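Local structure of 3-phytase (Klebsiella pneumoniae, 2WNH) at residues 29-32 and 33-36; 167-170 and 171-175; 210-213 and 214-217; 232-235 and 236-239; 353-356 and 357-360. The protein is a histidine acid phosphatase that probably removes phosphate groups from phytate (inositol hexakisphosphate). The protein carries 3 engineered substitutions. One frame throughout, in Å; residues are numbered along the deposited sequence.

Contact 1: 29-32 and 33-36; sequences PPTA and GNRE
Thr31 and Asn34 form a capping box at the start of helix 32-42, each side chain serving the backbone of the other. Thr31 sits at the N-cap, and its OG1 accepts from Asn34 N at 3.0 Å, a nearly straight bond that supplies one of the acceptors a first helical turn lacks. The hydroxyl can do this because chi1 of 66° places OG1 between the backbone N and the carbonyl carbon, facing the helix. In return, Asn34 OD1 accepts a hydrogen bond from Thr31 N at 3.2 Å, the donor lying well above the plane of the amide rather than on a lone pair. Threonine suits the cap as a short, stiff acceptor, and asparagine is just long enough to reach back to the N-cap nitrogen. Behind the box, regular helical bonding begins: Arg35 N binds Thr31 O at 2.9 Å, and Glu36 N binds Ala32 O at 3.1 Å. Pro30 closes the RHGxRxP signature of the family, and its rigid ring fits the extended approach to the helix. Its CB rests against Asn34 CB at 3.8 Å, while the ring also packs on Thr213 of helix 204-219. Arg35, which is buried, is steered by a fold at chi3 so that its guanidinium turns a face to Pro30. The charge is held by salt bridges to Asp53 and Glu39, with Thr47 O as a further acceptor, so its orientation is set largely from outside this turn. Over that guanidinium face stands Pro30 CG, 3.7 Å from Arg35 NH2.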
loop_
_atom_site.group_PDB
_atom_site.type_symbol
_atom_site.label_atom_id
_atom_site.label_comp_id
_atom_site.label_asym_id
_atom_site.label_seq_id
_atom_site.Cartn_x
_atom_site.Cartn_y
_atom_site.Cartn_z
ATOM N N PRO B 29 -27.301 -16.620 -11.550
ATOM C CA PRO B 29 -27.884 -17.931 -11.894
ATOM C C PRO B 29 -29.061 -17.653 -12.821
ATOM O O PRO B 29 -29.418 -16.483 -13.034
ATOM C CB PRO B 29 -28.401 -18.452 -10.549
ATOM C CG PRO B 29 -27.697 -17.578 -9.486
ATOM C CD PRO B 29 -27.601 -16.240 -10.165
ATOM N N PRO B 30 -29.704 -18.712 -13.353
ATOM C CA PRO B 30 -30.921 -18.467 -14.134
ATOM C C PRO B 30 -31.919 -17.642 -13.320
ATOM O O PRO B 30 -31.934 -17.719 -12.098
ATOM C CB PRO B 30 -31.487 -19.895 -14.359
ATOM C CG PRO B 30 -30.795 -20.758 -13.360
ATOM C CD PRO B 30 -29.415 -20.150 -13.222
ATOM N N THR B 31 -32.778 -16.871 -13.970
ATOM C CA THR B 31 -33.877 -16.263 -13.236
ATOM C C THR B 31 -34.893 -17.351 -12.873
ATOM O O THR B 31 -34.846 -18.444 -13.418
ATOM C CB THR B 31 -34.586 -15.213 -14.065
ATOM O OG1 THR B 31 -35.213 -15.869 -15.164
ATOM C CG2 THR B 31 -33.591 -14.175 -14.617
ATOM N N ALA B 32 -35.794 -17.044 -11.948
ATOM C CA ALA B 32 -36.842 -17.991 -11.572
ATOM C C ALA B 32 -37.620 -18.470 -12.801
ATOM O O ALA B 32 -37.828 -19.675 -12.961
ATOM C CB ALA B 32 -37.772 -17.398 -10.530
ATOM N N GLY B 33 -38.005 -17.532 -13.674
ATOM C CA GLY B 33 -38.695 -17.858 -14.921
ATOM C C GLY B 33 -37.892 -18.751 -15.838
ATOM O O GLY B 33 -38.427 -19.735 -16.386
ATOM N N ASN B 34 -36.607 -18.405 -16.018
ATOM C CA ASN B 34 -35.683 -19.211 -16.817
ATOM C C ASN B 34 -35.655 -20.643 -16.307
ATOM O O ASN B 34 -35.713 -21.582 -17.088
ATOM C CB ASN B 34 -34.234 -18.709 -16.725
ATOM C CG ASN B 34 -33.981 -17.390 -17.448
ATOM O OD1 ASN B 34 -32.955 -16.731 -17.179
ATOM N ND2 ASN B 34 -34.883 -16.988 -18.353
ATOM N N ARG B 35 -35.514 -20.805 -14.996
ATOM C CA ARG B 35 -35.421 -22.145 -14.409
ATOM C C ARG B 35 -36.655 -22.986 -14.738
ATOM O O ARG B 35 -36.522 -24.129 -15.189
ATOM C CB ARG B 35 -35.241 -22.089 -12.896
ATOM C CG ARG B 35 -35.139 -23.478 -12.258
ATOM C CD ARG B 35 -34.818 -23.413 -10.763
ATOM N NE ARG B 35 -33.510 -22.810 -10.495
ATOM C CZ ARG B 35 -32.343 -23.428 -10.625
ATOM N NH1 ARG B 35 -32.271 -24.684 -11.042
ATOM N NH2 ARG B 35 -31.230 -22.777 -10.334
ATOM N N GLU B 36 -37.837 -22.407 -14.508
ATOM C CA GLU B 36 -39.101 -23.084 -14.834
ATOM C C GLU B 36 -39.062 -23.628 -16.251
ATOM O O GLU B 36 -39.389 -24.795 -16.488
ATOM C CB GLU B 36 -40.280 -22.121 -14.712
ATOM C CG GLU B 36 -40.780 -21.882 -13.301
ATOM C CD GLU B 36 -41.999 -20.948 -13.235
ATOM O OE1 GLU B 36 -42.329 -20.265 -14.242
ATOM O OE2 GLU B 36 -42.626 -20.891 -12.155
#

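Contact 2: 167-170 and 171-175; sequences TIQL and LKQAV
Leu171 N donates to Thr167 O at 3.0 Å and Lys172 N to Ile168 O at 2.9 Å, so the backbone runs from one segment into the next as an unbroken alpha-helix. Gln173 N continues the series to Gln169 O. The last of these links, Ala174 N to Leu170 O, is stretched to 3.3 Å and more bent, close to where helix 165-175 ends. On the outward side two glutamines one turn apart are joined by an i to i+4 side-chain bond: Gln169 NE2 donates a hydrogen bond to Gln173 OE1 at 3.1 Å. It uses a lone pair in the carbonyl plane of Gln173 and stays almost in the amide plane of Gln169, although the two amides are turned 59° against each other. A kink at chi2 (53°) swings the amide of Gln169 forward along the helix, toward Gln173, which remains extended. The helix is amphipathic: amides suit this exposed flank, whereas an apolar side chain is wanted on the inner flank, where Leu171 is buried against Met207, Val211 and Leu214 of helix 204-219 and also touches Leu244. Leu170 CD2 lies 3.9 Å from Gln173 NE2, its methyl skirting the amide at the solvent side.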
loop_
_atom_site.group_PDB
_atom_site.type_symbol
_atom_site.label_atom_id
_atom_site.label_comp_id
_atom_site.label_asym_id
_atom_site.label_seq_id
_atom_site.Cartn_x
_atom_site.Cartn_y
_atom_site.Cartn_z
ATOM N N THR B 167 -25.857 -27.109 -34.274
ATOM C CA THR B 167 -25.789 -26.447 -32.975
ATOM C C THR B 167 -26.844 -27.022 -32.021
ATOM O O THR B 167 -26.567 -27.306 -30.852
ATOM C CB THR B 167 -25.989 -24.921 -33.139
ATOM O OG1 THR B 167 -25.035 -24.414 -34.081
ATOM C CG2 THR B 167 -25.816 -24.196 -31.781
ATOM N N ILE B 168 -28.059 -27.228 -32.538
ATOM C CA ILE B 168 -29.115 -27.838 -31.751
ATOM C C ILE B 168 -28.661 -29.202 -31.215
ATOM O O ILE B 168 -28.910 -29.528 -30.058
ATOM C CB ILE B 168 -30.447 -27.949 -32.564
ATOM C CG1 ILE B 168 -30.911 -26.538 -32.974
ATOM C CG2 ILE B 168 -31.525 -28.668 -31.746
ATOM C CD1 ILE B 168 -32.014 -26.497 -34.048
ATOM N N GLN B 169 -27.968 -29.965 -32.062
ATOM C CA GLN B 169 -27.448 -31.287 -31.693
ATOM C C GLN B 169 -26.412 -31.224 -30.555
ATOM O O GLN B 169 -26.489 -31.995 -29.590
ATOM C CB GLN B 169 -26.904 -31.999 -32.945
ATOM C CG GLN B 169 -26.275 -33.378 -32.704
ATOM C CD GLN B 169 -27.180 -34.365 -31.951
ATOM O OE1 GLN B 169 -28.405 -34.406 -32.147
ATOM N NE2 GLN B 169 -26.562 -35.179 -31.094
ATOM N N LEU B 170 -25.487 -30.269 -30.647
ATOM C CA LEU B 170 -24.529 -30.012 -29.559
ATOM C C LEU B 170 -25.217 -29.673 -28.249
ATOM O O LEU B 170 -24.800 -30.158 -27.198
ATOM C CB LEU B 170 -23.528 -28.922 -29.942
ATOM C CG LEU B 170 -22.590 -29.193 -31.120
ATOM C CD1 LEU B 170 -21.744 -27.976 -31.362
ATOM C CD2 LEU B 170 -21.707 -30.414 -30.884
ATOM N N LEU B 171 -26.264 -28.844 -28.297
ATOM C CA LEU B 171 -27.022 -28.522 -27.090
ATOM C C LEU B 171 -27.719 -29.764 -26.520
ATOM O O LEU B 171 -27.682 -29.997 -25.316
ATOM C CB LEU B 171 -28.027 -27.379 -27.331
ATOM C CG LEU B 171 -28.863 -26.930 -26.115
ATOM C CD1 LEU B 171 -27.988 -26.330 -24.971
ATOM C CD2 LEU B 171 -29.937 -25.948 -26.513
ATOM N N LYS B 172 -28.343 -30.553 -27.395
ATOM C CA LYS B 172 -29.022 -31.784 -26.980
ATOM C C LYS B 172 -28.063 -32.722 -26.257
ATOM O O LYS B 172 -28.388 -33.241 -25.184
ATOM C CB LYS B 172 -29.648 -32.495 -28.189
ATOM C CG LYS B 172 -30.706 -33.515 -27.800
ATOM C CD LYS B 172 -31.329 -34.165 -29.026
ATOM C CE LYS B 172 -32.542 -35.016 -28.651
ATOM N NZ LYS B 172 -33.438 -35.255 -29.838
ATOM N N GLN B 173 -26.882 -32.917 -26.840
ATOM C CA GLN B 173 -25.827 -33.754 -26.238
ATOM C C GLN B 173 -25.455 -33.321 -24.819
ATOM O O GLN B 173 -25.157 -34.163 -23.961
ATOM C CB GLN B 173 -24.570 -33.717 -27.093
ATOM C CG GLN B 173 -24.652 -34.518 -28.376
ATOM C CD GLN B 173 -23.484 -34.245 -29.320
ATOM O OE1 GLN B 173 -23.561 -34.538 -30.512
ATOM N NE2 GLN B 173 -22.404 -33.678 -28.793
ATOM N N ALA B 174 -25.462 -32.010 -24.579
ATOM C CA ALA B 174 -25.043 -31.466 -23.289
ATOM C C ALA B 174 -26.126 -31.595 -22.225
ATOM O O ALA B 174 -25.814 -31.840 -21.055
ATOM C CB ALA B 174 -24.618 -29.985 -23.446
ATOM N N VAL B 175 -27.389 -31.441 -22.623
ATOM C CA VAL B 175 -28.481 -31.241 -21.653
ATOM C C VAL B 175 -29.543 -32.353 -21.539
ATOM O O VAL B 175 -30.286 -32.410 -20.549
ATOM C CB VAL B 175 -29.185 -29.851 -21.818
ATOM C CG1 VAL B 175 -28.153 -28.710 -21.881
ATOM C CG2 VAL B 175 -30.099 -29.828 -23.054
#

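Contact 3: 210-213 and 214-217; sequences MVET and LRLG
Glu212 and Arg215 lie side by side and point the same way, the arginine gripping the carboxylate side-on with two nitrogens. Arg215 NH2 reaches Glu212 OE1 at 3.0 Å on its syn side, and Arg215 NE reaches Glu212 OE2 at 3.0 Å from above the carboxylate plane. The two flat groups are therefore not coplanar; their planes stand 58° apart, and the acid meets the guanidinium at its edge. With only one turn to span, both chains must fold: Glu212 bends at chi2 (67°), and Arg215 at chi2 and chi3. This i to i+3 salt bridge is fixed in a buried part of helix 204-219, where each charge has further partners. Glu212 OE2 also receives Arg24, the first residue of the RHGxRxP signature, and Arg215 NH1 binds Asn314. The glutamate thus probably steadies an arginine of the family's phosphate-binding motif. Leu216 crosses the acid obliquely and lays CG 3.5 Å from Glu212 OE2, an apolar neighbour that may limit water's access to the ion pair. Leu214 turns instead toward helix 165-175, with its CG 3.3 Å from Met210 O. Thr213, also buried, spends its hydroxyl on Asn209 O of the preceding turn. Gly217 N bonds to Thr213 O at 2.8 Å, and the glycine brings no side chain to this helix face.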
loop_
_atom_site.group_PDB
_atom_site.type_symbol
_atom_site.label_atom_id
_atom_site.label_comp_id
_atom_site.label_asym_id
_atom_site.label_seq_id
_atom_site.Cartn_x
_atom_site.Cartn_y
_atom_site.Cartn_z
ATOM N N MET B 210 -31.363 -21.796 -22.237
ATOM C CA MET B 210 -30.448 -22.872 -21.845
ATOM C C MET B 210 -28.988 -22.497 -22.108
ATOM O O MET B 210 -28.140 -22.681 -21.244
ATOM C CB MET B 210 -30.808 -24.182 -22.563
ATOM C CG MET B 210 -32.080 -24.813 -22.052
ATOM S SD MET B 210 -32.424 -26.321 -23.013
ATOM C CE MET B 210 -33.502 -25.676 -24.241
ATOM N N VAL B 211 -28.706 -21.986 -23.306
ATOM C CA VAL B 211 -27.358 -21.564 -23.698
ATOM C C VAL B 211 -26.821 -20.435 -22.801
ATOM O O VAL B 211 -25.681 -20.497 -22.366
ATOM C CB VAL B 211 -27.313 -21.176 -25.186
ATOM C CG1 VAL B 211 -25.995 -20.465 -25.552
ATOM C CG2 VAL B 211 -27.516 -22.430 -26.045
ATOM N N GLU B 212 -27.643 -19.432 -22.514
ATOM C CA GLU B 212 -27.240 -18.384 -21.544
ATOM C C GLU B 212 -26.885 -18.980 -20.176
ATOM O O GLU B 212 -25.857 -18.621 -19.589
ATOM C CB GLU B 212 -28.328 -17.329 -21.395
ATOM C CG GLU B 212 -27.922 -16.118 -20.507
ATOM C CD GLU B 212 -26.812 -15.246 -21.104
ATOM O OE1 GLU B 212 -26.714 -15.110 -22.347
ATOM O OE2 GLU B 212 -26.040 -14.655 -20.303
ATOM N N THR B 213 -27.725 -19.886 -19.681
ATOM C CA THR B 213 -27.466 -20.541 -18.386
ATOM C C THR B 213 -26.127 -21.308 -18.383
ATOM O O THR B 213 -25.360 -21.238 -17.404
ATOM C CB THR B 213 -28.634 -21.476 -17.991
ATOM O OG1 THR B 213 -29.864 -20.730 -17.978
ATOM C CG2 THR B 213 -28.392 -22.112 -16.617
ATOM N N LEU B 214 -25.854 -22.032 -19.464
ATOM C CA LEU B 214 -24.584 -22.751 -19.585
ATOM C C LEU B 214 -23.413 -21.776 -19.663
ATOM O O LEU B 214 -22.396 -21.979 -18.998
ATOM C CB LEU B 214 -24.611 -23.710 -20.782
ATOM C CG LEU B 214 -25.677 -24.813 -20.668
ATOM C CD1 LEU B 214 -25.722 -25.573 -21.977
ATOM C CD2 LEU B 214 -25.414 -25.779 -19.518
ATOM N N ARG B 215 -23.563 -20.717 -20.468
ATOM C CA ARG B 215 -22.520 -19.696 -20.582
ATOM C C ARG B 215 -22.236 -19.040 -19.236
ATOM O O ARG B 215 -21.071 -18.819 -18.870
ATOM C CB ARG B 215 -22.923 -18.615 -21.595
ATOM C CG ARG B 215 -21.918 -17.443 -21.663
ATOM C CD ARG B 215 -22.353 -16.278 -20.739
ATOM N NE ARG B 215 -23.364 -15.464 -21.424
ATOM C CZ ARG B 215 -23.094 -14.656 -22.444
ATOM N NH1 ARG B 215 -21.851 -14.521 -22.884
ATOM N NH2 ARG B 215 -24.071 -13.980 -23.038
ATOM N N LEU B 216 -23.304 -18.697 -18.519
ATOM C CA LEU B 216 -23.174 -18.108 -17.170
ATOM C C LEU B 216 -22.542 -19.090 -16.174
ATOM O O LEU B 216 -21.624 -18.706 -15.437
ATOM C CB LEU B 216 -24.532 -17.584 -16.655
ATOM C CG LEU B 216 -25.054 -16.324 -17.367
ATOM C CD1 LEU B 216 -26.521 -16.101 -17.040
ATOM C CD2 LEU B 216 -24.208 -15.093 -17.041
ATOM N N GLY B 217 -22.981 -20.355 -16.175
ATOM C CA GLY B 217 -22.333 -21.392 -15.328
ATOM C C GLY B 217 -20.843 -21.634 -15.601
ATOM O O GLY B 217 -20.072 -21.873 -14.643
#

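Contact 4: 232-235 and 236-239; sequences IAQA and SQIT
Gln237 N bonds to Gln234 O and Thr239 N to Ala235 O as the loop 232-235 winds into the short helix 235-239. The helix entry is tied to the loop before it by one side chain that reaches back, that of Gln237. Its CG lies beside its own backbone N (chi1 -72°), and the rest of the chain runs out extended toward the backbone of 232-235. There OE1 is gripped by two successive backbone amides: Ala233 N at 2.7 Å, nearly straight but tilted from the carbonyl plane, and Gln234 N at 3.1 Å, within that plane. The other end of the amide, NE2, donates to Lys231 O, so both halves of the group are used and its rotation is fixed. Glutamine suits the place because it offers an acceptor and a donor at the length needed to bridge a loop. Ile232 slides past Gln237 in the opposite direction, with Ile232 CG2 3.8 Å from Gln237 CB, which shields the amide's stem. Ile238, buried, packs on Leu214, Arg215 and Trp218 of helix 204-219, and branched aliphatics serve both positions. They meet nearly at a right angle, Ile238 CD1 standing 4.1 Å from Ile232 CG2.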
loop_
_atom_site.group_PDB
_atom_site.type_symbol
_atom_site.label_atom_id
_atom_site.label_comp_id
_atom_site.label_asym_id
_atom_site.label_seq_id
_atom_site.Cartn_x
_atom_site.Cartn_y
_atom_site.Cartn_z
ATOM N N ILE B 232 -19.695 -30.731 -20.598
ATOM C CA ILE B 232 -18.948 -29.594 -21.146
ATOM C C ILE B 232 -17.709 -29.347 -20.301
ATOM O O ILE B 232 -17.811 -29.106 -19.101
ATOM C CB ILE B 232 -19.803 -28.300 -21.244
ATOM C CG1 ILE B 232 -20.925 -28.489 -22.289
ATOM C CG2 ILE B 232 -18.908 -27.092 -21.599
ATOM C CD1 ILE B 232 -21.934 -27.358 -22.372
ATOM N N ALA B 233 -16.551 -29.402 -20.940
ATOM C CA ALA B 233 -15.290 -29.319 -20.215
ATOM C C ALA B 233 -14.309 -28.265 -20.736
ATOM O O ALA B 233 -13.272 -28.023 -20.119
ATOM C CB ALA B 233 -14.638 -30.681 -20.188
ATOM N N GLN B 234 -14.604 -27.658 -21.880
ATOM C CA GLN B 234 -13.773 -26.575 -22.395
ATOM C C GLN B 234 -14.599 -25.416 -22.939
ATOM O O GLN B 234 -15.760 -25.598 -23.301
ATOM C CB GLN B 234 -12.785 -27.071 -23.453
ATOM C CG GLN B 234 -13.374 -28.011 -24.487
ATOM C CD GLN B 234 -12.312 -28.600 -25.410
ATOM O OE1 GLN B 234 -12.117 -29.818 -25.453
ATOM N NE2 GLN B 234 -11.618 -27.735 -26.152
ATOM N N ALA B 235 -13.980 -24.234 -22.982
ATOM C CA ALA B 235 -14.650 -22.999 -23.402
ATOM C C ALA B 235 -15.203 -23.089 -24.827
ATOM O O ALA B 235 -16.262 -22.537 -25.126
ATOM C CB ALA B 235 -13.705 -21.787 -23.269
ATOM N N SER B 236 -14.486 -23.790 -25.696
ATOM C CA SER B 236 -14.891 -23.932 -27.102
ATOM C C SER B 236 -16.275 -24.561 -27.221
ATOM O O SER B 236 -17.016 -24.278 -28.159
ATOM C CB SER B 236 -13.864 -24.771 -27.858
ATOM O OG SER B 236 -13.836 -26.093 -27.353
ATOM N N GLN B 237 -16.631 -25.418 -26.270
ATOM C CA GLN B 237 -17.941 -26.057 -26.276
ATOM C C GLN B 237 -19.065 -25.087 -25.938
ATOM O O GLN B 237 -20.192 -25.273 -26.389
ATOM C CB GLN B 237 -17.982 -27.216 -25.299
ATOM C CG GLN B 237 -17.182 -28.417 -25.743
ATOM C CD GLN B 237 -17.144 -29.464 -24.668
ATOM O OE1 GLN B 237 -16.450 -29.310 -23.667
ATOM N NE2 GLN B 237 -17.908 -30.538 -24.854
ATOM N N ILE B 238 -18.773 -24.073 -25.121
ATOM C CA ILE B 238 -19.752 -23.001 -24.886
ATOM C C ILE B 238 -19.880 -22.162 -26.150
ATOM O O ILE B 238 -20.997 -21.885 -26.606
ATOM C CB ILE B 238 -19.358 -22.115 -23.666
ATOM C CG1 ILE B 238 -19.376 -22.949 -22.382
ATOM C CG2 ILE B 238 -20.282 -20.884 -23.527
ATOM C CD1 ILE B 238 -20.752 -23.420 -21.958
ATOM N N THR B 239 -18.743 -21.761 -26.711
ATOM C CA THR B 239 -18.700 -20.977 -27.957
ATOM C C THR B 239 -19.545 -21.604 -29.069
ATOM O O THR B 239 -20.295 -20.899 -29.770
ATOM C CB THR B 239 -17.246 -20.806 -28.438
ATOM O OG1 THR B 239 -16.505 -20.113 -27.430
ATOM C CG2 THR B 239 -17.182 -20.032 -29.748
#

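Contact 5: 353-356 and 357-360; sequences TPDA and QHPM
Asp355 reaches across to Gln357 and His358, and its side chain ties the turn together. From CB, a chi1 of 63° sets CG between the backbone N and the carbonyl carbon, directing the carboxylate over the next residues. At CG the flat group stacks on the amide of Gln357, the planes only 3° apart and Gln357 OE1 4.0 Å from Asp355 CG. OD1 then does most of the work. Gln357 N approaches it at 2.9 Å from above the carboxylate plane, and His358 ND1 meets it at 3.2 Å from the other face, on the syn side and in the plane of the imidazole. His358 N adds a weak bond to OD1 and a better one, 3.1 Å, to Asp355 O. OD2, the second oxygen, comes no nearer to His358 ND1 than 4.1 Å. Aspartate suits the spot because its short stem brings an acceptor right onto the following amides. Before it, Pro354 centres an inverse gamma turn and lays CB 3.7 Å from Met360 SD. The result is an Asx turn combined with a type I beta turn from Asp355 to His358, fixing the ring of a histidine that binds magnesium in another crystal structure of this protein.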
loop_
_atom_site.group_PDB
_atom_site.type_symbol
_atom_site.label_atom_id
_atom_site.label_comp_id
_atom_site.label_asym_id
_atom_site.label_seq_id
_atom_site.Cartn_x
_atom_site.Cartn_y
_atom_site.Cartn_z
ATOM N N THR B 353 -7.604 -10.716 -13.980
ATOM C CA THR B 353 -7.735 -9.263 -14.122
ATOM C C THR B 353 -7.345 -8.836 -15.528
ATOM O O THR B 353 -6.325 -9.303 -16.037
ATOM C CB THR B 353 -6.860 -8.468 -13.150
ATOM O OG1 THR B 353 -6.692 -9.213 -11.944
ATOM C CG2 THR B 353 -7.563 -7.138 -12.841
ATOM N N PRO B 354 -8.147 -7.944 -16.151
ATOM C CA PRO B 354 -7.833 -7.458 -17.491
ATOM C C PRO B 354 -6.737 -6.422 -17.446
ATOM O O PRO B 354 -6.986 -5.242 -17.747
ATOM C CB PRO B 354 -9.136 -6.811 -17.961
ATOM C CG PRO B 354 -9.894 -6.478 -16.740
ATOM C CD PRO B 354 -9.396 -7.359 -15.620
ATOM N N ASP B 355 -5.545 -6.876 -17.067
ATOM C CA ASP B 355 -4.324 -6.088 -17.118
ATOM C C ASP B 355 -3.743 -6.059 -18.530
ATOM O O ASP B 355 -4.278 -6.680 -19.453
ATOM C CB ASP B 355 -3.278 -6.649 -16.128
ATOM C CG ASP B 355 -2.826 -8.084 -16.465
ATOM O OD1 ASP B 355 -2.976 -8.555 -17.609
ATOM O OD2 ASP B 355 -2.292 -8.758 -15.554
ATOM N N ALA B 356 -2.623 -5.359 -18.690
ATOM C CA ALA B 356 -1.959 -5.240 -19.993
ATOM C C ALA B 356 -1.711 -6.574 -20.734
ATOM O O ALA B 356 -1.670 -6.598 -21.964
ATOM C CB ALA B 356 -0.655 -4.435 -19.845
ATOM N N GLN B 357 -1.586 -7.677 -19.997
ATOM C CA GLN B 357 -1.256 -8.993 -20.591
ATOM C C GLN B 357 -2.455 -9.885 -20.963
ATOM O O GLN B 357 -2.305 -10.863 -21.708
ATOM C CB GLN B 357 -0.317 -9.780 -19.668
ATOM C CG GLN B 357 1.072 -9.162 -19.460
ATOM C CD GLN B 357 1.234 -8.501 -18.103
ATOM O OE1 GLN B 357 0.808 -7.356 -17.887
ATOM N NE2 GLN B 357 1.870 -9.218 -17.176
ATOM N N HIS B 358 -3.625 -9.570 -20.409
ATOM C CA HIS B 358 -4.882 -10.282 -20.698
ATOM C C HIS B 358 -5.917 -9.195 -20.845
ATOM O O HIS B 358 -6.777 -9.027 -19.968
ATOM C CB HIS B 358 -5.314 -11.167 -19.532
ATOM C CG HIS B 358 -4.253 -12.093 -19.036
ATOM N ND1 HIS B 358 -3.193 -11.662 -18.265
ATOM C CD2 HIS B 358 -4.108 -13.432 -19.169
ATOM C CE1 HIS B 358 -2.431 -12.696 -17.959
ATOM N NE2 HIS B 358 -2.960 -13.779 -18.501
ATOM N N PRO B 359 -5.837 -8.432 -21.950
ATOM C CA PRO B 359 -6.619 -7.216 -22.061
ATOM C C PRO B 359 -8.094 -7.538 -22.317
ATOM O O PRO B 359 -8.434 -8.652 -22.760
ATOM C CB PRO B 359 -5.988 -6.505 -23.270
ATOM C CG PRO B 359 -5.490 -7.586 -24.112
ATOM C CD PRO B 359 -5.028 -8.671 -23.162
ATOM N N MET B 360 -8.953 -6.579 -21.998
ATOM C CA MET B 360 -10.358 -6.670 -22.388
ATOM C C MET B 360 -10.433 -6.922 -23.888
ATOM O O MET B 360 -9.625 -6.392 -24.659
ATOM C CB MET B 360 -11.096 -5.365 -22.077
ATOM C CG MET B 360 -11.167 -5.031 -20.614
ATOM S SD MET B 360 -12.304 -6.136 -19.734
ATOM C CE MET B 360 -13.907 -5.595 -20.310
#

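How the contacts relate
Contact 3 is the hub: its centre lies 11 Å from those of contacts 1 and 4 and 13 Å from that of contact 2, and all three touch it. Thr213 CG2 meets Pro30 CD at 4.1 Å, Leu214 CD1 meets Leu171 CD1 at 3.8 Å, and Ile238 CD1 approaches Leu214 O at 3.7 Å. Contacts 2 and 4 also meet directly, Ala174 CB to Ile232 CD1. Contact 1 contains the RHGxRxP signature's end, Pro30, and contact 3 meets its start, Arg24. Contact 5 stands apart, about 12 Å from contact 3 at the nearest atoms. Its magnesium-binding residue carries no metal here, and a sodium ion lies about 10 Å from the side chain of Thr167 in contact 2.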